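Local coordinates for protein adenosine kinase (Sinorhizobium meliloti, PDB 3UBO) that probably phosphorylates adenosine as a pfkB-family kinase, and holds adenosine and ADP together in its active-site cleft, at residues Ile19-Asp24 with Gln271-Thr276; Glu28-Ile33 with Tyr49-Pro54; Phe80-Asp85 with Val137-Glu142; Ser117-Thr122 with Arg127-Tyr132. One frame throughout, in Å; residues are numbered along the deposited sequence.

Overall arrangement
Interactions 1, 2 and 4 gather on the small sheet that forms the lid of this pfkB-type kinase, with centres about 9 to 13 Å apart. Strands 16-21, 116-121 and 127-132 lie adjacent in it. Interaction 4 is its hairpin, which faces the bound adenosine. Interaction 2 ties the ends of helices 24-29 and 42-50 on the other face, and interaction 1 leads from strand 16-21 to the loop before helix 278-290. Interaction 3, about 22 Å from interaction 4 between centres, joins loops beside the large parallel sheet. Interactions 2, 3 and 4 lie within the chain loop closed by interaction 1, so residues far apart in sequence meet at the rim of the cleft holding adenosine and ADP.

Interaction 1: Ile19-Asp24 with Gln271-Thr276; sequences IARCDD and QVVDTT
At the rim of the nucleotide cleft, where the lid strand 16-21 comes up to the loop before helix 278-290, Arg21 meets Val273, just ahead of the pfkB signature Asp-Thr-Thr-Gly-Ala-Gly. The arginine spans the gap between backbones, where the CA atoms of Arg21 and Asp274 are 9.5 Å apart. Its chain bends at chi2 (121°) and then runs out across the valine at about a right angle. Arg21 NH2 lies 3.0 Å from Val273 O, while Arg21 NH1 passes 4.2 Å from Val273 CG1. The next residue of the loop is fixed by its own chain: Asp274 OD1 takes Thr276 OG1 at 2.9 Å, almost in the carboxylate plane, and Thr276 N at 3.1 Å from well above that plane, an Asx turn. Asp274 OD2 receives Gly315 N, so both carboxylate oxygens are engaged, and the turn is held while Thr276 touches the adenosine. Aspartate and threonine suit this tight turn because both are short and polar. The polar end of Arg21 thus lies beside a main-chain carbonyl and a methyl, with the carboxylate farther off (Arg21 NH2 to Asp274 OD1 6.9 Å), an arrangement that probably constrains the side chain little.

Interaction 2: Glu28-Ile33 with Tyr49-Pro54; sequences EENGII and YSRMGP
The ends of two lid helices meet where Asn30, just past helix 24-29, accepts a contact from Arg51, just past helix 42-50. The first helix closes with a Schellman motif: Gly31 N bonds Glu28 O at 3.0 Å and Ile32 N reaches back to Leu27 O, with Gly31 at the C-prime position. Its positive phi (52°) is easy for glycine, which has no side chain to crowd the turn. Asn30 CG stands beside its own backbone N (chi1 -64°), which turns the amide toward the second helix. Arg51 is extended from CG to NE, long enough to bridge CA atoms of Asn30 and Arg51 that stand 9.3 Å apart. Its NH1 comes to Asn30 OD1 at 2.8 Å, near the guanidinium plane and at its edge, but the N-H...O angle of only 127° makes the bond weak, and Arg51 CD rests 3.6 Å from the same OD1. The amide's other end has a firmer role: Asn30 ND2 donates to Phe26 O, one turn back in the helix. Beneath, selenomethionine Met52 packs against strands 16-21 and 116-121, and Tyr49 stacks on His94 of the second subunit, so the helix end carrying Arg51 also serves the dimer interface. An asparagine suits the junction because a single amide can both donate to the helix end and accept from a neighbour. The bent geometry, on an exposed surface, implies that the bridge is secondary to the Schellman turn and the apolar packing below it.

Interaction 3: Phe80-Asp85 with Val137-Glu142; sequences FGKVAD and VELGPE
Two loops pass closest at Lys82 and Leu139, whose CA atoms are 5.4 Å apart, with neither backbone in regular helix or strand there. The segment 80-85 leaves strand 77-80 of the large parallel sheet on its way to helix 87-98. Its partner, 137-142, lies in the loop that follows lid strand 127-132 and enters a 3-10 turn at Pro141. Lys82 does most of the touching, through its aliphatic chain. Lys82 CG lies alongside the other backbone, 3.2 Å from Leu139 N and 3.3 Å from Leu139 CB, and the chain then bends at chi2 and chi3, so that Lys82 CE follows the peptide link to within 3.5 Å of Glu138 O. Glu138 CB flanks Lys82 CG at 4.0 Å, but the glutamate carboxylate leads away. Leu139 has CG opposite the backbone N (chi1 172°), which sends Leu139 CD1 down to the backbone of Gly81, 4.0 Å from Gly81 C. The lysine ammonium ends near Asp143, a long and weak ion pair; the other oxygen of that carboxylate accepts weakly from Gly140 N. Cutting Lys82 back to an alanine is likely to strip the Glu138-Leu139 peptide of its hydrocarbon neighbour and leave Asp143 without its distant ammonium partner. The contact thus rests on a buried lysine used here chiefly through its methylenes, while its charge looks weakly to Asp143, joining the large domain to the segment returning from the lid.

Interaction 4: Ser117-Thr122 with Arg127-Tyr132; sequences SMIFVT and RSMNTY. With ADN (adenosine), chain C.
The ring of Phe120 is met at its edge by the amide of Asn130, whose ND2 lies 3.6 Å from Phe120 CD2 with the two planes 64° apart; the same ND2 bonds weakly to Met118 O. On the other face of the sheet, the guanidinium of Arg127 is covered on one side by Met129 CE, 3.4 Å above its centre. Met129, a selenomethionine, brings SE to 3.4 Å from adenosine C8. Next to it, Thr131 OG1 shares a hydrogen bond of 2.7 Å with Ser117 OG and stands 3.0 Å from adenosine N7, so the serine, from the second shell, probably helps to position the threonine. Ile119 CG1 lies beside the backbone N (chi1 -58°) with CD1 extended beyond it, which lays the branch along Met129, Ile119 CG1 3.4 Å from Met129 CG. A glycine in place of Ile119 would probably open a gap beside Met129 and let its selenium end shift against the adenosine. Backbone bonds pair the strands: Phe120 N to Ser128 O and Ser128 N to Phe120 O, each 3.0 Å, and Met118 N to Asn130 O. Apolar Phe120 and Met118 suit the face under helices 24-29 and 42-50, whereas Arg127, Met129 and Thr131 line the adenosine pocket, Met129 and Thr131 against the base and Arg127 NH2 near O5'. Such a two-faced hairpin is typical of the lid over the substrate in ribokinase-like (pfkB) enzymes.

Interaction 1: Ile19-Asp24 with Gln271-Thr276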
loop_
_atom_site.group_PDB
_atom_site.type_symbol
_atom_site.label_atom_id
_atom_site.label_comp_id
_atom_site.label_asym_id
_atom_site.label_seq_id
_atom_site.Cartn_x
_atom_site.Cartn_y
_atom_site.Cartn_z
ATOM N N ILE A 19 -1.860 1.996 7.464
ATOM C CA ILE A 19 -2.357 0.804 8.062
ATOM C C ILE A 19 -1.207 -0.111 8.538
ATOM O O ILE A 19 -0.210 -0.281 7.795
ATOM C CB ILE A 19 -3.116 -0.014 6.988
ATOM C CG1 ILE A 19 -4.222 0.798 6.304
ATOM C CG2 ILE A 19 -3.622 -1.319 7.557
ATOM C CD1 ILE A 19 -4.457 0.348 4.781
ATOM N N ALA A 20 -1.385 -0.752 9.704
ATOM C CA ALA A 20 -0.489 -1.803 10.170
ATOM C C ALA A 20 -1.166 -2.680 11.216
ATOM O O ALA A 20 -2.148 -2.307 11.825
ATOM C CB ALA A 20 0.870 -1.223 10.753
ATOM N N ARG A 21 -0.624 -3.867 11.398
ATOM C CA ARG A 21 -1.115 -4.823 12.353
ATOM C C ARG A 21 -0.643 -4.494 13.756
ATOM O O ARG A 21 0.424 -3.906 13.946
ATOM C CB ARG A 21 -0.517 -6.123 11.926
ATOM C CG ARG A 21 -1.471 -7.228 11.981
ATOM C CD ARG A 21 -1.646 -7.868 10.634
ATOM N NE ARG A 21 -2.941 -8.534 10.631
ATOM C CZ ARG A 21 -3.489 -8.977 9.525
ATOM N NH1 ARG A 21 -2.834 -8.841 8.354
ATOM N NH2 ARG A 21 -4.685 -9.556 9.601
ATOM N N CYS A 22 -1.432 -4.840 14.746
ATOM C CA CYS A 22 -1.011 -4.681 16.113
ATOM C C CYS A 22 -1.850 -5.674 16.927
ATOM O O CYS A 22 -2.640 -6.417 16.345
ATOM C CB CYS A 22 -1.236 -3.260 16.560
ATOM S SG CYS A 22 -2.970 -3.076 17.036
ATOM N N ASP A 23 -1.676 -5.745 18.246
ATOM C CA ASP A 23 -2.337 -6.824 19.015
ATOM C C ASP A 23 -3.384 -6.204 19.899
ATOM O O ASP A 23 -3.589 -5.011 19.813
ATOM C CB ASP A 23 -1.355 -7.694 19.841
ATOM C CG ASP A 23 -0.317 -6.876 20.601
ATOM O OD1 ASP A 23 -0.425 -5.632 20.566
ATOM O OD2 ASP A 23 0.622 -7.445 21.199
ATOM N N ASP A 24 -4.070 -6.969 20.749
ATOM C CA ASP A 24 -5.134 -6.306 21.550
ATOM C C ASP A 24 -4.572 -5.305 22.546
ATOM O O ASP A 24 -5.031 -4.160 22.584
ATOM C CB ASP A 24 -6.071 -7.284 22.278
ATOM C CG ASP A 24 -7.329 -7.676 21.445
ATOM O OD1 ASP A 24 -7.620 -7.046 20.388
ATOM O OD2 ASP A 24 -8.022 -8.645 21.870
ATOM N N GLN A 271 -9.930 -16.240 4.463
ATOM C CA GLN A 271 -9.594 -15.646 5.769
ATOM C C GLN A 271 -10.228 -14.272 5.877
ATOM O O GLN A 271 -10.374 -13.517 4.887
ATOM C CB GLN A 271 -8.067 -15.414 6.040
ATOM C CG GLN A 271 -7.028 -15.873 5.001
ATOM C CD GLN A 271 -5.680 -16.222 5.680
ATOM O OE1 GLN A 271 -4.867 -15.331 5.874
ATOM N NE2 GLN A 271 -5.464 -17.545 6.079
ATOM N N VAL A 272 -10.524 -13.919 7.112
ATOM C CA VAL A 272 -10.803 -12.545 7.435
ATOM C C VAL A 272 -9.470 -11.763 7.638
ATOM O O VAL A 272 -8.937 -11.721 8.734
ATOM C CB VAL A 272 -11.763 -12.506 8.634
ATOM C CG1 VAL A 272 -12.178 -11.099 8.928
ATOM C CG2 VAL A 272 -12.967 -13.363 8.306
ATOM N N VAL A 273 -8.924 -11.182 6.570
ATOM C CA VAL A 273 -7.649 -10.509 6.637
ATOM C C VAL A 273 -7.799 -9.104 7.254
ATOM O O VAL A 273 -7.245 -8.806 8.333
ATOM C CB VAL A 273 -6.977 -10.394 5.258
ATOM C CG1 VAL A 273 -5.648 -9.601 5.398
ATOM C CG2 VAL A 273 -6.810 -11.771 4.592
ATOM N N ASP A 274 -8.550 -8.233 6.575
ATOM C CA ASP A 274 -8.759 -6.861 7.016
ATOM C C ASP A 274 -10.187 -6.483 6.659
ATOM O O ASP A 274 -10.528 -6.326 5.505
ATOM C CB ASP A 274 -7.719 -5.933 6.362
ATOM C CG ASP A 274 -7.921 -4.456 6.713
ATOM O OD1 ASP A 274 -8.547 -4.127 7.755
ATOM O OD2 ASP A 274 -7.470 -3.584 5.888
ATOM N N THR A 275 -11.005 -6.355 7.681
ATOM C CA THR A 275 -12.357 -5.826 7.572
ATOM C C THR A 275 -12.507 -4.377 7.019
ATOM O O THR A 275 -13.525 -4.008 6.442
ATOM C CB THR A 275 -13.015 -5.968 8.933
ATOM O OG1 THR A 275 -13.714 -7.170 8.893
ATOM C CG2 THR A 275 -13.986 -4.915 9.232
ATOM N N THR A 276 -11.508 -3.547 7.204
ATOM C CA THR A 276 -11.520 -2.224 6.628
ATOM C C THR A 276 -12.086 -2.211 5.208
ATOM O O THR A 276 -11.635 -2.979 4.334
ATOM C CB THR A 276 -10.077 -1.656 6.644
ATOM O OG1 THR A 276 -9.728 -1.438 8.003
ATOM C CG2 THR A 276 -9.950 -0.380 5.851
#

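Interaction 2: Glu28-Ile33 with Tyr49-Pro54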
loop_
_atom_site.group_PDB
_atom_site.type_symbol
_atom_site.label_atom_id
_atom_site.label_comp_id
_atom_site.label_asym_id
_atom_site.label_seq_id
_atom_site.Cartn_x
_atom_site.Cartn_y
_atom_site.Cartn_z
ATOM N N GLU A 28 -5.599 -1.112 24.003
ATOM C CA GLU A 28 -5.938 -0.637 25.344
ATOM C C GLU A 28 -4.842 0.283 25.825
ATOM O O GLU A 28 -5.152 1.332 26.373
ATOM C CB GLU A 28 -6.155 -1.748 26.394
ATOM C CG GLU A 28 -6.756 -3.086 25.857
ATOM C CD GLU A 28 -6.499 -4.259 26.834
ATOM O OE1 GLU A 28 -6.073 -3.900 27.978
ATOM O OE2 GLU A 28 -6.704 -5.489 26.490
ATOM N N GLU A 29 -3.572 -0.085 25.630
ATOM C CA GLU A 29 -2.496 0.806 26.072
ATOM C C GLU A 29 -2.588 2.212 25.524
ATOM O O GLU A 29 -2.180 3.177 26.212
ATOM C CB GLU A 29 -1.114 0.239 25.824
ATOM C CG GLU A 29 -0.769 -0.850 26.851
ATOM C CD GLU A 29 0.334 -1.866 26.373
ATOM O OE1 GLU A 29 1.322 -1.431 25.637
ATOM O OE2 GLU A 29 0.172 -3.094 26.762
ATOM N N ASN A 30 -3.149 2.353 24.309
ATOM C CA ASN A 30 -3.306 3.676 23.705
ATOM C C ASN A 30 -4.720 4.214 23.738
ATOM O O ASN A 30 -5.053 5.183 23.034
ATOM C CB ASN A 30 -2.781 3.662 22.287
ATOM C CG ASN A 30 -1.301 3.391 22.235
ATOM O OD1 ASN A 30 -0.491 4.324 22.357
ATOM N ND2 ASN A 30 -0.922 2.109 22.085
ATOM N N GLY A 31 -5.572 3.620 24.557
ATOM C CA GLY A 31 -6.928 4.128 24.698
ATOM C C GLY A 31 -7.623 4.297 23.347
ATOM O O GLY A 31 -8.358 5.266 23.148
ATOM N N ILE A 32 -7.380 3.375 22.414
ATOM C CA ILE A 32 -8.071 3.372 21.141
ATOM C C ILE A 32 -9.283 2.452 21.242
ATOM O O ILE A 32 -9.194 1.369 21.847
ATOM C CB ILE A 32 -7.200 2.745 20.093
ATOM C CG1 ILE A 32 -5.836 3.406 20.072
ATOM C CG2 ILE A 32 -7.920 2.659 18.758
ATOM C CD1 ILE A 32 -5.019 3.171 18.802
ATOM N N ILE A 33 -10.417 2.852 20.651
ATOM C CA ILE A 33 -11.635 1.985 20.716
ATOM C C ILE A 33 -11.578 0.897 19.651
ATOM O O ILE A 33 -11.398 1.189 18.469
ATOM C CB ILE A 33 -12.970 2.815 20.613
ATOM C CG1 ILE A 33 -12.850 4.049 21.509
ATOM C CG2 ILE A 33 -14.259 1.937 20.905
ATOM C CD1 ILE A 33 -14.058 4.843 21.474
ATOM N N TYR A 49 1.414 7.569 15.183
ATOM C CA TYR A 49 2.263 7.118 14.109
ATOM C C TYR A 49 3.632 6.573 14.603
ATOM O O TYR A 49 4.129 5.522 14.152
ATOM C CB TYR A 49 2.417 8.241 13.090
ATOM C CG TYR A 49 2.918 7.792 11.769
ATOM C CD1 TYR A 49 2.452 6.620 11.194
ATOM C CD2 TYR A 49 3.859 8.504 11.089
ATOM C CE1 TYR A 49 2.947 6.171 9.998
ATOM C CE2 TYR A 49 4.324 8.084 9.879
ATOM C CZ TYR A 49 3.870 6.931 9.341
ATOM O OH TYR A 49 4.347 6.475 8.142
ATOM N N SER A 50 4.200 7.269 15.573
ATOM C CA SER A 50 5.511 6.968 16.105
ATOM C C SER A 50 5.469 5.625 16.816
ATOM O O SER A 50 6.368 4.779 16.605
ATOM C CB SER A 50 5.934 8.072 17.049
ATOM O OG SER A 50 5.282 7.901 18.294
ATOM N N ARG A 51 4.412 5.381 17.595
ATOM C CA ARG A 51 4.190 4.034 18.170
ATOM C C ARG A 51 3.737 2.918 17.244
ATOM O O ARG A 51 3.502 1.794 17.681
ATOM C CB ARG A 51 3.240 4.105 19.322
ATOM C CG ARG A 51 3.573 5.281 20.118
ATOM C CD ARG A 51 2.879 5.178 21.435
ATOM N NE ARG A 51 3.191 6.292 22.353
ATOM C CZ ARG A 51 2.542 6.430 23.502
ATOM N NH1 ARG A 51 1.587 5.557 23.794
ATOM N NH2 ARG A 51 2.803 7.432 24.334
HETATM N N MSE A 52 3.640 3.198 15.955
HETATM C CA MSE A 52 3.078 2.206 15.040
HETATM C C MSE A 52 4.185 1.452 14.325
HETATM O O MSE A 52 5.198 2.067 13.990
HETATM C CB MSE A 52 2.220 2.930 14.027
HETATM C CG MSE A 52 1.372 2.010 13.112
HETATM SE SE MSE A 52 0.141 3.041 11.820
HETATM C CE MSE A 52 1.351 3.145 10.363
ATOM N N GLY A 53 4.004 0.155 14.060
ATOM C CA GLY A 53 4.965 -0.536 13.237
ATOM C C GLY A 53 5.055 0.024 11.818
ATOM O O GLY A 53 4.338 0.908 11.437
ATOM N N PRO A 54 5.951 -0.530 10.999
ATOM C CA PRO A 54 5.858 -0.135 9.579
ATOM C C PRO A 54 4.461 -0.303 8.953
ATOM O O PRO A 54 3.735 -1.250 9.241
ATOM C CB PRO A 54 6.909 -0.970 8.860
ATOM C CG PRO A 54 7.565 -1.836 9.959
ATOM C CD PRO A 54 6.832 -1.673 11.248
#

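Interaction 3: Phe80-Asp85 with Val137-Glu142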
loop_
_atom_site.group_PDB
_atom_site.type_symbol
_atom_site.label_atom_id
_atom_site.label_comp_id
_atom_site.label_asym_id
_atom_site.label_seq_id
_atom_site.Cartn_x
_atom_site.Cartn_y
_atom_site.Cartn_z
ATOM N N PHE A 80 -16.822 13.877 -4.507
ATOM C CA PHE A 80 -16.409 15.186 -4.030
ATOM C C PHE A 80 -15.727 14.986 -2.678
ATOM O O PHE A 80 -16.362 14.382 -1.757
ATOM C CB PHE A 80 -17.606 16.147 -3.774
ATOM C CG PHE A 80 -18.523 16.386 -4.957
ATOM C CD1 PHE A 80 -18.066 16.256 -6.278
ATOM C CD2 PHE A 80 -19.866 16.793 -4.730
ATOM C CE1 PHE A 80 -18.929 16.571 -7.352
ATOM C CE2 PHE A 80 -20.732 17.055 -5.774
ATOM C CZ PHE A 80 -20.272 16.982 -7.086
ATOM N N GLY A 81 -14.494 15.460 -2.538
ATOM C CA GLY A 81 -13.760 15.324 -1.293
ATOM C C GLY A 81 -12.869 16.518 -1.015
ATOM O O GLY A 81 -12.622 17.340 -1.898
ATOM N N LYS A 82 -12.383 16.614 0.219
ATOM C CA LYS A 82 -11.516 17.715 0.616
ATOM C C LYS A 82 -10.079 17.244 0.816
ATOM O O LYS A 82 -9.800 16.426 1.693
ATOM C CB LYS A 82 -12.035 18.372 1.897
ATOM C CG LYS A 82 -12.272 19.869 1.775
ATOM C CD LYS A 82 -11.525 20.451 0.586
ATOM C CE LYS A 82 -12.391 21.436 -0.183
ATOM N NZ LYS A 82 -11.688 21.978 -1.378
ATOM N N VAL A 83 -9.172 17.764 -0.005
ATOM C CA VAL A 83 -7.763 17.400 0.080
ATOM C C VAL A 83 -6.867 18.613 -0.141
ATOM O O VAL A 83 -7.271 19.588 -0.776
ATOM C CB VAL A 83 -7.398 16.310 -0.946
ATOM C CG1 VAL A 83 -8.161 15.028 -0.651
ATOM C CG2 VAL A 83 -7.686 16.795 -2.359
ATOM N N ALA A 84 -5.649 18.548 0.386
ATOM C CA ALA A 84 -4.713 19.623 0.251
ATOM C C ALA A 84 -3.860 19.455 -0.992
ATOM O O ALA A 84 -3.871 18.439 -1.649
ATOM C CB ALA A 84 -3.903 19.786 1.480
ATOM N N ASP A 85 -3.193 20.531 -1.360
ATOM C CA ASP A 85 -2.366 20.622 -2.554
ATOM C C ASP A 85 -1.035 19.850 -2.337
ATOM O O ASP A 85 -0.022 20.105 -2.995
ATOM C CB ASP A 85 -2.094 22.108 -2.815
ATOM C CG ASP A 85 -1.270 22.348 -4.097
ATOM O OD1 ASP A 85 -1.084 21.331 -4.840
ATOM O OD2 ASP A 85 -0.844 23.539 -4.363
ATOM N N VAL A 137 -11.966 19.580 6.796
ATOM C CA VAL A 137 -12.902 20.482 7.505
ATOM C C VAL A 137 -13.364 21.660 6.618
ATOM O O VAL A 137 -14.435 22.208 6.799
ATOM C CB VAL A 137 -12.308 21.030 8.805
ATOM C CG1 VAL A 137 -12.151 19.929 9.842
ATOM C CG2 VAL A 137 -10.986 21.743 8.487
ATOM N N GLU A 138 -12.508 21.991 5.655
ATOM C CA GLU A 138 -12.705 22.984 4.581
ATOM C C GLU A 138 -13.700 22.532 3.523
ATOM O O GLU A 138 -13.838 23.180 2.506
ATOM C CB GLU A 138 -11.387 23.233 3.808
ATOM C CG GLU A 138 -10.189 23.731 4.607
ATOM C CD GLU A 138 -10.382 25.129 5.242
ATOM O OE1 GLU A 138 -11.391 25.823 4.872
ATOM O OE2 GLU A 138 -9.518 25.531 6.097
ATOM N N LEU A 139 -14.357 21.397 3.703
ATOM C CA LEU A 139 -15.256 20.986 2.649
ATOM C C LEU A 139 -16.576 21.629 2.933
ATOM O O LEU A 139 -17.104 21.542 4.076
ATOM C CB LEU A 139 -15.440 19.470 2.600
ATOM C CG LEU A 139 -16.528 18.985 1.618
ATOM C CD1 LEU A 139 -15.972 18.687 0.192
ATOM C CD2 LEU A 139 -17.349 17.853 2.224
ATOM N N GLY A 140 -17.113 22.234 1.891
ATOM C CA GLY A 140 -18.413 22.836 2.032
ATOM C C GLY A 140 -19.153 23.061 0.721
ATOM O O GLY A 140 -18.766 22.466 -0.326
ATOM N N PRO A 141 -20.213 23.915 0.771
ATOM C CA PRO A 141 -21.153 24.145 -0.321
ATOM C C PRO A 141 -20.442 24.580 -1.541
ATOM O O PRO A 141 -20.904 24.250 -2.602
ATOM C CB PRO A 141 -22.035 25.229 0.216
ATOM C CG PRO A 141 -22.103 24.940 1.650
ATOM C CD PRO A 141 -20.698 24.545 2.007
ATOM N N GLU A 142 -19.297 25.212 -1.412
ATOM C CA GLU A 142 -18.619 25.787 -2.565
ATOM C C GLU A 142 -18.134 24.689 -3.470
ATOM O O GLU A 142 -17.777 24.922 -4.640
ATOM C CB GLU A 142 -17.446 26.559 -2.024
ATOM C CG GLU A 142 -17.883 27.103 -0.663
ATOM C CD GLU A 142 -16.782 27.105 0.386
ATOM O OE1 GLU A 142 -16.426 25.978 0.912
ATOM O OE2 GLU A 142 -16.306 28.258 0.673
#

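Interaction 4: Ser117-Thr122 with Arg127-Tyr132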
loop_
_atom_site.group_PDB
_atom_site.type_symbol
_atom_site.label_atom_id
_atom_site.label_comp_id
_atom_site.label_asym_id
_atom_site.label_seq_id
_atom_site.Cartn_x
_atom_site.Cartn_y
_atom_site.Cartn_z
ATOM N N SER A 117 -5.759 8.605 8.258
ATOM C CA SER A 117 -6.282 7.772 9.314
ATOM C C SER A 117 -5.323 6.640 9.652
ATOM O O SER A 117 -4.800 5.936 8.752
ATOM C CB SER A 117 -7.667 7.272 8.941
ATOM O OG SER A 117 -8.232 6.478 9.951
HETATM N N MSE A 118 -5.057 6.529 10.958
HETATM C CA MSE A 118 -4.119 5.540 11.506
HETATM C C MSE A 118 -4.938 4.340 11.746
HETATM O O MSE A 118 -5.681 4.310 12.721
HETATM C CB MSE A 118 -3.591 5.943 12.898
HETATM C CG MSE A 118 -2.608 7.111 13.060
HETATM SE SE MSE A 118 -1.466 7.666 11.541
HETATM C CE MSE A 118 -1.202 5.847 10.923
ATOM N N ILE A 119 -4.813 3.344 10.871
ATOM C CA ILE A 119 -5.649 2.157 10.986
ATOM C C ILE A 119 -4.895 0.927 11.487
ATOM O O ILE A 119 -4.035 0.394 10.789
ATOM C CB ILE A 119 -6.391 1.840 9.652
ATOM C CG1 ILE A 119 -7.276 3.032 9.215
ATOM C CG2 ILE A 119 -7.176 0.526 9.761
ATOM C CD1 ILE A 119 -8.085 2.848 7.913
ATOM N N PHE A 120 -5.270 0.487 12.683
ATOM C CA PHE A 120 -4.713 -0.680 13.321
ATOM C C PHE A 120 -5.577 -1.936 13.193
ATOM O O PHE A 120 -6.647 -2.014 13.793
ATOM C CB PHE A 120 -4.435 -0.399 14.806
ATOM C CG PHE A 120 -3.446 0.736 15.033
ATOM C CD1 PHE A 120 -2.071 0.538 14.801
ATOM C CD2 PHE A 120 -3.889 1.986 15.488
ATOM C CE1 PHE A 120 -1.153 1.593 15.000
ATOM C CE2 PHE A 120 -3.017 3.049 15.691
ATOM C CZ PHE A 120 -1.633 2.889 15.419
ATOM N N VAL A 121 -5.085 -2.936 12.456
ATOM C CA VAL A 121 -5.800 -4.172 12.243
ATOM C C VAL A 121 -5.406 -5.250 13.270
ATOM O O VAL A 121 -4.249 -5.579 13.411
ATOM C CB VAL A 121 -5.577 -4.684 10.803
ATOM C CG1 VAL A 121 -6.584 -5.783 10.459
ATOM C CG2 VAL A 121 -5.718 -3.571 9.805
ATOM N N THR A 122 -6.361 -5.817 13.987
ATOM C CA THR A 122 -6.023 -6.912 14.877
ATOM C C THR A 122 -6.069 -8.286 14.238
ATOM O O THR A 122 -6.330 -8.416 13.044
ATOM C CB THR A 122 -6.811 -6.843 16.188
ATOM O OG1 THR A 122 -8.177 -6.473 15.938
ATOM C CG2 THR A 122 -6.146 -5.803 17.079
ATOM N N ARG A 127 -10.743 -3.721 12.733
ATOM C CA ARG A 127 -9.927 -2.613 12.389
ATOM C C ARG A 127 -10.321 -1.479 13.312
ATOM O O ARG A 127 -11.492 -1.283 13.583
ATOM C CB ARG A 127 -10.079 -2.290 10.893
ATOM C CG ARG A 127 -11.498 -2.062 10.408
ATOM C CD ARG A 127 -11.868 -0.603 10.599
ATOM N NE ARG A 127 -13.190 -0.201 10.072
ATOM C CZ ARG A 127 -14.260 0.102 10.809
ATOM N NH1 ARG A 127 -14.214 0.050 12.147
ATOM N NH2 ARG A 127 -15.381 0.441 10.185
ATOM N N SER A 128 -9.330 -0.748 13.830
ATOM C CA SER A 128 -9.575 0.372 14.763
ATOM C C SER A 128 -8.960 1.663 14.206
ATOM O O SER A 128 -7.754 1.720 13.906
ATOM C CB SER A 128 -9.082 0.052 16.183
ATOM O OG SER A 128 -9.714 -1.112 16.658
HETATM N N MSE A 129 -9.794 2.679 13.991
HETATM C CA MSE A 129 -9.320 3.781 13.206
HETATM C C MSE A 129 -9.129 5.080 14.040
HETATM O O MSE A 129 -9.777 5.286 15.051
HETATM C CB MSE A 129 -10.211 3.985 12.000
HETATM C CG MSE A 129 -10.214 2.859 10.965
HETATM SE SE MSE A 129 -11.659 3.076 9.549
HETATM C CE MSE A 129 -13.093 3.251 10.952
ATOM N N ASN A 130 -8.216 5.933 13.609
ATOM C CA ASN A 130 -7.856 7.060 14.392
ATOM C C ASN A 130 -7.532 8.071 13.335
ATOM O O ASN A 130 -6.491 8.007 12.653
ATOM C CB ASN A 130 -6.619 6.738 15.232
ATOM C CG ASN A 130 -6.878 5.712 16.330
ATOM O OD1 ASN A 130 -7.413 6.052 17.401
ATOM N ND2 ASN A 130 -6.440 4.460 16.089
ATOM N N THR A 131 -8.459 9.011 13.192
ATOM C CA THR A 131 -8.539 9.845 11.983
ATOM C C THR A 131 -8.371 11.255 12.344
ATOM O O THR A 131 -9.011 11.727 13.273
ATOM C CB THR A 131 -9.900 9.658 11.242
ATOM O OG1 THR A 131 -10.004 8.281 10.841
ATOM C CG2 THR A 131 -9.940 10.485 10.015
ATOM N N TYR A 132 -7.467 11.900 11.629
ATOM C CA TYR A 132 -7.233 13.310 11.781
ATOM C C TYR A 132 -7.816 13.945 10.504
ATOM O O TYR A 132 -7.397 13.612 9.390
ATOM C CB TYR A 132 -5.718 13.631 12.004
ATOM C CG TYR A 132 -5.325 15.061 11.612
ATOM C CD1 TYR A 132 -5.825 16.168 12.318
ATOM C CD2 TYR A 132 -4.509 15.316 10.504
ATOM C CE1 TYR A 132 -5.501 17.471 11.957
ATOM C CE2 TYR A 132 -4.176 16.591 10.154
ATOM C CZ TYR A 132 -4.672 17.690 10.883
ATOM O OH TYR A 132 -4.351 19.009 10.513
HETATM O "O5'" ADN C . -14.880 1.997 6.678
HETATM C "C5'" ADN C . -13.675 1.913 5.828
HETATM C "C4'" ADN C . -12.939 3.280 5.617
HETATM O "O4'" ADN C . -13.263 4.259 6.612
HETATM C "C3'" ADN C . -11.358 3.513 5.374
HETATM O "O3'" ADN C . -10.676 3.229 4.176
HETATM C "C2'" ADN C . -11.154 4.985 5.867
HETATM O "O2'" ADN C . -10.458 5.866 4.960
HETATM C "C1'" ADN C . -12.539 5.368 6.209
HETATM N N9 ADN C . -12.574 6.352 7.332
HETATM C C8 ADN C . -12.029 6.312 8.648
HETATM N N7 ADN C . -12.468 7.445 9.384
HETATM C C5 ADN C . -13.297 8.177 8.515
HETATM C C6 ADN C . -14.001 9.403 8.670
HETATM N N6 ADN C . -13.992 10.134 9.909
HETATM N N1 ADN C . -14.773 9.884 7.551
HETATM C C2 ADN C . -14.816 9.143 6.325
HETATM N N3 ADN C . -14.131 7.919 6.129
HETATM C C4 ADN C . -13.367 7.479 7.237
#